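Local coordinates for protein serine protease inhibitor 1 (Coprinopsis cinerea, PDB 3VWC) that probably inhibits serine endopeptidases, as a beta-trefoil protein of the I66 peptidase inhibitor family, at residues S1-V9 / N44-Y55; A65-A73 / L117-L125. One frame throughout, in Å; residues are numbered along the deposited sequence.

Overall arrangement
Interaction 1 (residues 1-9 with 44-55) and interaction 2 (residues 65-73 with 117-125) lie on opposite sides of the centre of the chain in one beta-trefoil. Their centres are 18 Å apart and their nearest atoms about 5 Å, so they do not touch. Along the chain they come in series: the first closes before the second opens. Strands 54-59 and 62-67, consecutive in sequence and adjacent in the main antiparallel sheet, connect them. Interaction 1 pairs two strands within that sheet, bringing the N-terminus beside residues 44-55. Interaction 2 instead lays a later, mostly irregular segment across the hairpin of strands 62-67 and 70-73, joining parts of the chain that lie more than 40 residues apart in sequence.

Interaction 1 of 2, residues S1-V9 / N44-Y55; sequences SIKPGTYEV and NSWVVEKDDDAY
An antiparallel strand pair of the beta-trefoil joins Gly5, Thr6 and Tyr7 to Val48, Val47 and Trp46. Gly5 and Val48 form one hydrogen-bonded pair, Gly5 N to Val48 O at 3.1 Å and Val48 N to Gly5 O at 2.8 Å. Tyr7 and Trp46 form the next, with Tyr7 N to Trp46 O at 2.9 Å and Trp46 N to Tyr7 O at 2.7 Å; Thr6 and Val47 make the non-hydrogen-bonded pair between them. Ahead of strand 5-11, the Ile2 N-H points almost straight at the OH of Tyr55, which lies on strand 54-59 (3.1 Å, 165° at the hydrogen). The same residue sets CG2 3.8 Å from the Tyr55 ring centroid and only 11° off the normal, a CH-pi contact over the face. Ile2 CG1 lies anti to the backbone N (chi1 -177°), which leaves CG2 as the branch over the ring. Val48 CG2 meets Tyr7 CD2 obliquely at 3.7 Å, while the Tyr7 hydroxyl is held by its hydrogen bond to Lys3 O. At the other end Val9 CG2 stands over the five-membered ring of Trp46, and water 1 bridges Val9 N and Asn44 O. Trp46 NE1 donates a hydrogen bond to Val18 O. Strand 141-145 flanks residues 5-9, Phe143 touching Ile2, Val9 and Val48, whereas strand 54-59 lies beside 46-51 and contributes Leu57 and Cys59.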
loop_
_atom_site.group_PDB
_atom_site.type_symbol
_atom_site.label_atom_id
_atom_site.label_comp_id
_atom_site.label_asym_id
_atom_site.label_seq_id
_atom_site.Cartn_x
_atom_site.Cartn_y
_atom_site.Cartn_z
ATOM N N SER A 1 1.706 14.182 1.941
ATOM C CA SER A 1 2.598 14.243 0.759
ATOM C C SER A 1 3.759 13.287 0.980
ATOM O O SER A 1 3.973 12.830 2.084
ATOM C CB SER A 1 3.156 15.668 0.592
ATOM O OG SER A 1 3.944 15.997 1.721
ATOM N N ILE A 2 4.432 12.904 -0.101
ATOM C CA ILE A 2 5.610 12.062 -0.060
ATOM C C ILE A 2 6.422 12.437 -1.293
ATOM O O ILE A 2 5.848 12.803 -2.329
ATOM C CB ILE A 2 5.219 10.529 -0.073
ATOM C CG1 ILE A 2 6.449 9.652 0.043
ATOM C CG2 ILE A 2 4.446 10.192 -1.336
ATOM C CD1 ILE A 2 6.154 8.112 0.138
ATOM N N LYS A 3 7.735 12.408 -1.168
ATOM C CA LYS A 3 8.576 12.796 -2.291
ATOM C C LYS A 3 8.441 11.702 -3.349
ATOM O O LYS A 3 8.555 10.526 -3.031
ATOM C CB LYS A 3 10.041 12.931 -1.835
ATOM C CG LYS A 3 10.950 13.467 -2.923
ATOM C CD LYS A 3 12.318 13.792 -2.357
ATOM C CE LYS A 3 13.191 12.553 -2.376
ATOM N NZ LYS A 3 14.404 12.673 -1.511
ATOM N N PRO A 4 8.106 12.070 -4.591
ATOM C CA PRO A 4 8.130 11.035 -5.631
ATOM C C PRO A 4 9.487 10.356 -5.769
ATOM O O PRO A 4 10.551 10.975 -5.557
ATOM C CB PRO A 4 7.787 11.812 -6.915
ATOM C CG PRO A 4 7.241 13.115 -6.473
ATOM C CD PRO A 4 7.808 13.411 -5.133
ATOM N N GLY A 5 9.460 9.066 -6.081
ATOM C CA GLY A 5 10.675 8.292 -6.248
ATOM C C GLY A 5 10.352 6.827 -6.030
ATOM O O GLY A 5 9.189 6.422 -6.127
ATOM N N THR A 6 11.384 6.066 -5.710
ATOM C CA THR A 6 11.298 4.611 -5.673
ATOM C C THR A 6 11.545 4.184 -4.217
ATOM O O THR A 6 12.493 4.655 -3.565
ATOM C CB THR A 6 12.375 3.952 -6.608
ATOM O OG1 THR A 6 12.108 4.287 -7.979
ATOM C CG2 THR A 6 12.400 2.443 -6.449
ATOM N N TYR A 7 10.664 3.305 -3.711
ATOM C CA TYR A 7 10.581 2.958 -2.278
ATOM C C TYR A 7 10.401 1.470 -2.018
ATOM O O TYR A 7 9.587 0.825 -2.695
ATOM C CB TYR A 7 9.360 3.653 -1.659
ATOM C CG TYR A 7 9.516 5.148 -1.554
ATOM C CD1 TYR A 7 10.013 5.752 -0.405
ATOM C CD2 TYR A 7 9.123 5.980 -2.615
ATOM C CE1 TYR A 7 10.142 7.103 -0.298
ATOM C CE2 TYR A 7 9.252 7.363 -2.513
ATOM C CZ TYR A 7 9.745 7.909 -1.354
ATOM O OH TYR A 7 9.894 9.266 -1.204
ATOM N N GLU A 8 10.985 0.989 -0.922
ATOM C CA GLU A 8 10.596 -0.297 -0.331
ATOM C C GLU A 8 9.503 -0.005 0.686
ATOM O O GLU A 8 9.482 1.074 1.277
ATOM C CB GLU A 8 11.771 -0.940 0.400
ATOM C CG GLU A 8 12.847 -1.459 -0.543
ATOM C CD GLU A 8 13.584 -2.667 0.028
ATOM O OE1 GLU A 8 13.598 -2.829 1.272
ATOM O OE2 GLU A 8 14.116 -3.470 -0.771
ATOM N N VAL A 9 8.483 -0.839 0.687
ATOM C CA VAL A 9 7.319 -0.595 1.560
ATOM C C VAL A 9 7.084 -1.764 2.503
ATOM O O VAL A 9 6.968 -2.889 2.035
ATOM C CB VAL A 9 6.043 -0.346 0.729
ATOM C CG1 VAL A 9 4.837 -0.065 1.621
ATOM C CG2 VAL A 9 6.265 0.755 -0.267
ATOM N N ASN A 44 10.322 -5.642 -5.474
ATOM C CA ASN A 44 9.155 -4.937 -4.928
ATOM C C ASN A 44 9.495 -3.554 -4.449
ATOM O O ASN A 44 8.902 -3.055 -3.494
ATOM C CB ASN A 44 8.489 -5.726 -3.798
ATOM C CG ASN A 44 7.570 -6.780 -4.326
ATOM O OD1 ASN A 44 6.563 -6.461 -4.966
ATOM N ND2 ASN A 44 8.018 -8.048 -4.255
ATOM N N SER A 45 10.388 -2.895 -5.171
ATOM C CA SER A 45 10.489 -1.442 -5.044
ATOM C C SER A 45 9.344 -0.803 -5.796
ATOM O O SER A 45 9.147 -0.993 -7.009
ATOM C CB SER A 45 11.842 -0.933 -5.558
ATOM O OG SER A 45 12.902 -1.445 -4.764
ATOM N N TRP A 46 8.536 -0.091 -5.046
ATOM C CA TRP A 46 7.406 0.596 -5.591
ATOM C C TRP A 46 7.886 1.881 -6.231
ATOM O O TRP A 46 8.860 2.473 -5.777
ATOM C CB TRP A 46 6.453 0.914 -4.424
ATOM C CG TRP A 46 5.703 -0.279 -3.872
ATOM C CD1 TRP A 46 6.230 -1.359 -3.212
ATOM C CD2 TRP A 46 4.292 -0.474 -3.913
ATOM N NE1 TRP A 46 5.203 -2.192 -2.786
ATOM C CE2 TRP A 46 4.020 -1.724 -3.274
ATOM C CE3 TRP A 46 3.233 0.206 -4.544
ATOM C CZ2 TRP A 46 2.721 -2.215 -3.119
ATOM C CZ3 TRP A 46 1.919 -0.274 -4.367
ATOM C CH2 TRP A 46 1.685 -1.490 -3.671
ATOM N N VAL A 47 7.181 2.324 -7.259
ATOM C CA VAL A 47 7.396 3.661 -7.777
ATOM C C VAL A 47 6.208 4.553 -7.399
ATOM O O VAL A 47 5.028 4.219 -7.629
ATOM C CB VAL A 47 7.606 3.632 -9.290
ATOM C CG1 VAL A 47 7.715 5.069 -9.839
ATOM C CG2 VAL A 47 8.835 2.838 -9.607
ATOM N N VAL A 48 6.548 5.695 -6.811
ATOM C CA VAL A 48 5.559 6.673 -6.367
ATOM C C VAL A 48 5.629 7.910 -7.270
ATOM O O VAL A 48 6.692 8.494 -7.410
ATOM C CB VAL A 48 5.827 7.104 -4.925
ATOM C CG1 VAL A 48 4.825 8.194 -4.534
ATOM C CG2 VAL A 48 5.721 5.878 -3.958
ATOM N N GLU A 49 4.528 8.199 -7.959
ATOM C CA GLU A 49 4.457 9.308 -8.892
ATOM C C GLU A 49 3.412 10.283 -8.407
ATOM O O GLU A 49 2.312 9.904 -8.024
ATOM C CB GLU A 49 4.064 8.830 -10.299
ATOM C CG GLU A 49 5.016 7.809 -10.931
ATOM C CD GLU A 49 5.959 8.405 -11.962
ATOM O OE1 GLU A 49 6.003 9.648 -12.096
ATOM O OE2 GLU A 49 6.773 7.643 -12.520
ATOM N N LYS A 50 3.747 11.568 -8.449
ATOM C CA LYS A 50 2.750 12.597 -8.276
ATOM C C LYS A 50 1.756 12.691 -9.440
ATOM O O LYS A 50 2.138 12.649 -10.600
ATOM C CB LYS A 50 3.471 13.939 -8.069
ATOM C CG LYS A 50 2.666 14.953 -7.293
ATOM C CD LYS A 50 3.441 16.280 -7.210
ATOM C CE LYS A 50 2.612 17.371 -6.549
ATOM N NZ LYS A 50 2.821 17.381 -5.064
ATOM N N ASP A 51 0.487 12.832 -9.095
ATOM C CA ASP A 51 -0.590 12.867 -10.070
ATOM C C ASP A 51 -1.555 13.933 -9.602
ATOM O O ASP A 51 -2.387 13.685 -8.730
ATOM C CB ASP A 51 -1.302 11.506 -10.091
ATOM C CG ASP A 51 -2.411 11.429 -11.150
ATOM O OD1 ASP A 51 -2.410 12.245 -12.105
ATOM O OD2 ASP A 51 -3.271 10.520 -11.030
ATOM N N ASP A 52 -1.355 15.147 -10.096
ATOM C CA ASP A 52 -2.041 16.321 -9.549
ATOM C C ASP A 52 -1.770 16.504 -8.050
ATOM O O ASP A 52 -0.623 16.635 -7.608
ATOM C CB ASP A 52 -3.550 16.199 -9.792
ATOM C CG ASP A 52 -4.003 16.935 -11.028
ATOM O OD1 ASP A 52 -4.323 18.148 -10.903
ATOM O OD2 ASP A 52 -4.071 16.293 -12.107
ATOM N N ASP A 53 -2.833 16.462 -7.258
ATOM C CA ASP A 53 -2.689 16.618 -5.815
ATOM C C ASP A 53 -2.724 15.279 -5.081
ATOM O O ASP A 53 -3.163 15.189 -3.937
ATOM C CB ASP A 53 -3.792 17.531 -5.256
ATOM C CG ASP A 53 -3.553 18.997 -5.564
ATOM O OD1 ASP A 53 -2.577 19.579 -5.023
ATOM O OD2 ASP A 53 -4.349 19.565 -6.349
ATOM N N ALA A 54 -2.372 14.210 -5.780
ATOM C CA ALA A 54 -2.385 12.882 -5.156
ATOM C C ALA A 54 -1.260 12.072 -5.789
ATOM O O ALA A 54 -0.406 12.621 -6.486
ATOM C CB ALA A 54 -3.749 12.207 -5.386
ATOM N N TYR A 55 -1.253 10.764 -5.556
ATOM C CA TYR A 55 -0.156 9.919 -6.030
ATOM C C TYR A 55 -0.688 8.674 -6.697
ATOM O O TYR A 55 -1.795 8.194 -6.378
ATOM C CB TYR A 55 0.788 9.517 -4.886
ATOM C CG TYR A 55 1.433 10.723 -4.249
ATOM C CD1 TYR A 55 2.657 11.206 -4.720
ATOM C CD2 TYR A 55 0.809 11.375 -3.193
ATOM C CE1 TYR A 55 3.213 12.402 -4.191
ATOM C CE2 TYR A 55 1.340 12.570 -2.667
ATOM C CZ TYR A 55 2.543 13.043 -3.137
ATOM O OH TYR A 55 3.084 14.189 -2.577
HETATM O O HOH W 1 8.060 -3.284 -0.898
#

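Interaction 2 of 2, residues A65-A73 / L117-L125; sequences APQEGKLFA and LQQVEVRPL
The side-chain amide of Gln119 stands end-on over the centre of one face of the Phe72 ring, the two planes 89° apart, while Gln67 O lies in the ring plane at an edge. The contact belongs to the beta-trefoil: residues 119-122 run across the hairpin of strands 62-67 and 70-73, whose type I' turn spans Gln67 to Lys70. A single bridge, Lys70 with Glu121 at a CA-CA distance of 4.2 Å, is flanked by two backbone hydrogen bonds. Leu71 N reaches Val120 O at 2.9 Å, and Val122 N reaches Gly69 O, also at 2.9 Å, approaching from 60° above the carbonyl plane. Gln119 lies extended, with CG anti to the backbone N (chi1 -170°), which carries its amide alongside Lys70 CB and up to Phe72. Apolar branches fill the other flank. Val122 divides its methyls, CG1 to Pro66 CB at 3.9 Å and CG2 to Leu71 CB at 3.8 Å; Leu71 CD2 lies beside Val120 CG1 at 3.8 Å. Strand 31-35 adds Ile33 against Leu71 and Val120. The bent Lys70 chain runs beside that of Glu121, CD against CG, and Arg123 NE and NH2 both grip Glu121 OE1, each at 2.7 Å, in a side-on salt bridge.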
loop_
_atom_site.group_PDB
_atom_site.type_symbol
_atom_site.label_atom_id
_atom_site.label_comp_id
_atom_site.label_asym_id
_atom_site.label_seq_id
_atom_site.Cartn_x
_atom_site.Cartn_y
_atom_site.Cartn_z
ATOM N N ALA A 65 -4.962 -0.224 -7.207
ATOM C CA ALA A 65 -6.286 0.289 -7.130
ATOM C C ALA A 65 -7.114 -0.659 -6.270
ATOM O O ALA A 65 -6.785 -1.862 -6.176
ATOM C CB ALA A 65 -6.864 0.398 -8.569
ATOM N N PRO A 66 -8.183 -0.163 -5.673
ATOM C CA PRO A 66 -9.048 -0.922 -4.783
ATOM C C PRO A 66 -10.152 -1.605 -5.569
ATOM O O PRO A 66 -10.616 -1.068 -6.576
ATOM C CB PRO A 66 -9.643 0.153 -3.852
ATOM C CG PRO A 66 -9.682 1.417 -4.738
ATOM C CD PRO A 66 -8.471 1.295 -5.665
ATOM N N GLN A 67 -10.522 -2.813 -5.163
ATOM C CA GLN A 67 -11.655 -3.491 -5.777
ATOM C C GLN A 67 -12.239 -4.456 -4.743
ATOM O O GLN A 67 -11.512 -5.213 -4.119
ATOM C CB GLN A 67 -11.194 -4.220 -7.033
ATOM C CG GLN A 67 -12.282 -5.022 -7.732
ATOM C CD GLN A 67 -11.767 -5.689 -8.969
ATOM O OE1 GLN A 67 -11.620 -5.038 -10.003
ATOM N NE2 GLN A 67 -11.308 -6.936 -8.831
ATOM N N GLU A 68 -13.515 -4.269 -4.424
ATOM C CA GLU A 68 -14.216 -5.089 -3.452
ATOM C C GLU A 68 -13.408 -5.213 -2.176
ATOM O O GLU A 68 -13.216 -6.323 -1.654
ATOM C CB GLU A 68 -14.548 -6.469 -4.023
ATOM C CG GLU A 68 -15.620 -6.445 -5.142
ATOM C CD GLU A 68 -16.000 -7.872 -5.596
ATOM O OE1 GLU A 68 -15.130 -8.629 -6.090
ATOM O OE2 GLU A 68 -17.163 -8.262 -5.378
ATOM N N GLY A 69 -12.920 -4.085 -1.687
ATOM C CA GLY A 69 -12.302 -4.066 -0.363
ATOM C C GLY A 69 -10.864 -4.528 -0.276
ATOM O O GLY A 69 -10.337 -4.703 0.816
ATOM N N LYS A 70 -10.273 -4.831 -1.420
ATOM C CA LYS A 70 -8.897 -5.319 -1.480
ATOM C C LYS A 70 -8.058 -4.548 -2.438
ATOM O O LYS A 70 -8.538 -3.888 -3.381
ATOM C CB LYS A 70 -8.891 -6.820 -1.866
ATOM C CG LYS A 70 -9.845 -7.664 -0.999
ATOM C CD LYS A 70 -9.279 -7.942 0.385
ATOM C CE LYS A 70 -10.092 -9.028 1.107
ATOM N NZ LYS A 70 -9.843 -10.381 0.548
ATOM N N LEU A 71 -6.750 -4.667 -2.222
ATOM C CA LEU A 71 -5.767 -3.920 -3.042
ATOM C C LEU A 71 -5.151 -4.755 -4.150
ATOM O O LEU A 71 -4.638 -5.852 -3.886
ATOM C CB LEU A 71 -4.664 -3.364 -2.126
ATOM C CG LEU A 71 -3.645 -2.489 -2.822
ATOM C CD1 LEU A 71 -4.283 -1.198 -3.353
ATOM C CD2 LEU A 71 -2.509 -2.151 -1.834
ATOM N N PHE A 72 -5.268 -4.290 -5.407
ATOM C CA PHE A 72 -4.684 -5.040 -6.556
ATOM C C PHE A 72 -3.801 -4.163 -7.412
ATOM O O PHE A 72 -4.007 -2.951 -7.438
ATOM C CB PHE A 72 -5.784 -5.519 -7.493
ATOM C CG PHE A 72 -6.736 -6.529 -6.878
ATOM C CD1 PHE A 72 -6.585 -7.880 -7.205
ATOM C CD2 PHE A 72 -7.875 -6.135 -6.194
ATOM C CE1 PHE A 72 -7.533 -8.804 -6.728
ATOM C CE2 PHE A 72 -8.870 -7.031 -5.732
ATOM C CZ PHE A 72 -8.708 -8.393 -6.035
ATOM N N ALA A 73 -2.883 -4.791 -8.127
ATOM C CA ALA A 73 -2.243 -4.195 -9.284
ATOM C C ALA A 73 -3.102 -4.377 -10.537
ATOM O O ALA A 73 -3.663 -5.474 -10.794
ATOM C CB ALA A 73 -0.882 -4.736 -9.456
ATOM N N LEU A 117 1.645 -13.864 2.480
ATOM C CA LEU A 117 0.891 -13.947 1.199
ATOM C C LEU A 117 -0.551 -13.416 1.266
ATOM O O LEU A 117 -1.244 -13.333 0.249
ATOM C CB LEU A 117 0.953 -15.357 0.535
ATOM C CG LEU A 117 2.367 -15.811 0.168
ATOM C CD1 LEU A 117 2.372 -17.282 -0.319
ATOM C CD2 LEU A 117 2.972 -14.925 -0.902
ATOM N N GLN A 118 -1.000 -13.006 2.447
ATOM C CA GLN A 118 -2.375 -12.540 2.575
ATOM C C GLN A 118 -2.500 -11.180 1.883
ATOM O O GLN A 118 -1.574 -10.352 1.987
ATOM C CB GLN A 118 -2.764 -12.436 4.051
ATOM C CG GLN A 118 -4.254 -12.142 4.217
ATOM C CD GLN A 118 -4.723 -12.273 5.648
ATOM O OE1 GLN A 118 -4.204 -13.127 6.404
ATOM N NE2 GLN A 118 -5.732 -11.519 6.013
ATOM N N GLN A 119 -3.672 -10.933 1.268
ATOM C CA GLN A 119 -3.898 -9.681 0.482
ATOM C C GLN A 119 -4.112 -8.456 1.373
ATOM O O GLN A 119 -4.821 -8.518 2.384
ATOM C CB GLN A 119 -5.086 -9.854 -0.453
ATOM C CG GLN A 119 -5.202 -8.693 -1.434
ATOM C CD GLN A 119 -6.206 -8.919 -2.536
ATOM O OE1 GLN A 119 -6.246 -8.152 -3.515
ATOM N NE2 GLN A 119 -6.982 -9.966 -2.427
ATOM N N VAL A 120 -3.520 -7.336 0.970
ATOM C CA VAL A 120 -3.774 -6.059 1.627
ATOM C C VAL A 120 -5.215 -5.623 1.363
ATOM O O VAL A 120 -5.770 -5.838 0.284
ATOM C CB VAL A 120 -2.765 -5.032 1.087
ATOM C CG1 VAL A 120 -3.047 -3.630 1.665
ATOM C CG2 VAL A 120 -1.342 -5.449 1.449
ATOM N N GLU A 121 -5.843 -5.089 2.411
ATOM C CA GLU A 121 -7.238 -4.672 2.367
ATOM C C GLU A 121 -7.312 -3.165 2.105
ATOM O O GLU A 121 -6.343 -2.464 2.314
ATOM C CB GLU A 121 -7.975 -5.051 3.655
ATOM C CG GLU A 121 -7.882 -6.577 3.811
ATOM C CD GLU A 121 -8.660 -7.149 4.983
ATOM O OE1 GLU A 121 -9.199 -6.378 5.801
ATOM O OE2 GLU A 121 -8.679 -8.398 5.084
ATOM N N VAL A 122 -8.473 -2.703 1.647
ATOM C CA VAL A 122 -8.748 -1.277 1.520
ATOM C C VAL A 122 -10.066 -0.951 2.161
ATOM O O VAL A 122 -11.111 -1.415 1.731
ATOM C CB VAL A 122 -8.748 -0.832 0.052
ATOM C CG1 VAL A 122 -8.913 0.680 -0.052
ATOM C CG2 VAL A 122 -7.470 -1.285 -0.681
ATOM N N ARG A 123 -10.015 -0.186 3.252
ATOM C CA ARG A 123 -11.186 -0.004 4.155
ATOM C C ARG A 123 -11.174 1.415 4.704
ATOM O O ARG A 123 -10.113 2.001 4.841
ATOM C CB ARG A 123 -11.023 -0.885 5.422
ATOM C CG ARG A 123 -10.891 -2.376 5.249
ATOM C CD ARG A 123 -11.114 -2.987 6.635
ATOM N NE ARG A 123 -10.270 -4.138 6.923
ATOM C CZ ARG A 123 -9.967 -4.552 8.159
ATOM N NH1 ARG A 123 -10.443 -3.909 9.219
ATOM N NH2 ARG A 123 -9.224 -5.636 8.349
ATOM N N PRO A 124 -12.316 1.897 5.230
ATOM C CA PRO A 124 -12.222 3.170 5.965
ATOM C C PRO A 124 -11.194 3.061 7.095
ATOM O O PRO A 124 -11.247 2.103 7.868
ATOM C CB PRO A 124 -13.620 3.342 6.583
ATOM C CG PRO A 124 -14.507 2.420 5.851
ATOM C CD PRO A 124 -13.681 1.329 5.223
ATOM N N LEU A 125 -10.333 4.065 7.256
ATOM C CA LEU A 125 -9.358 4.008 8.350
ATOM C C LEU A 125 -9.975 4.441 9.653
ATOM O O LEU A 125 -10.822 5.378 9.685
ATOM C CB LEU A 125 -8.149 4.879 8.070
ATOM C CG LEU A 125 -7.314 4.499 6.830
ATOM C CD1 LEU A 125 -5.989 5.222 6.905
ATOM C CD2 LEU A 125 -7.089 2.938 6.809
#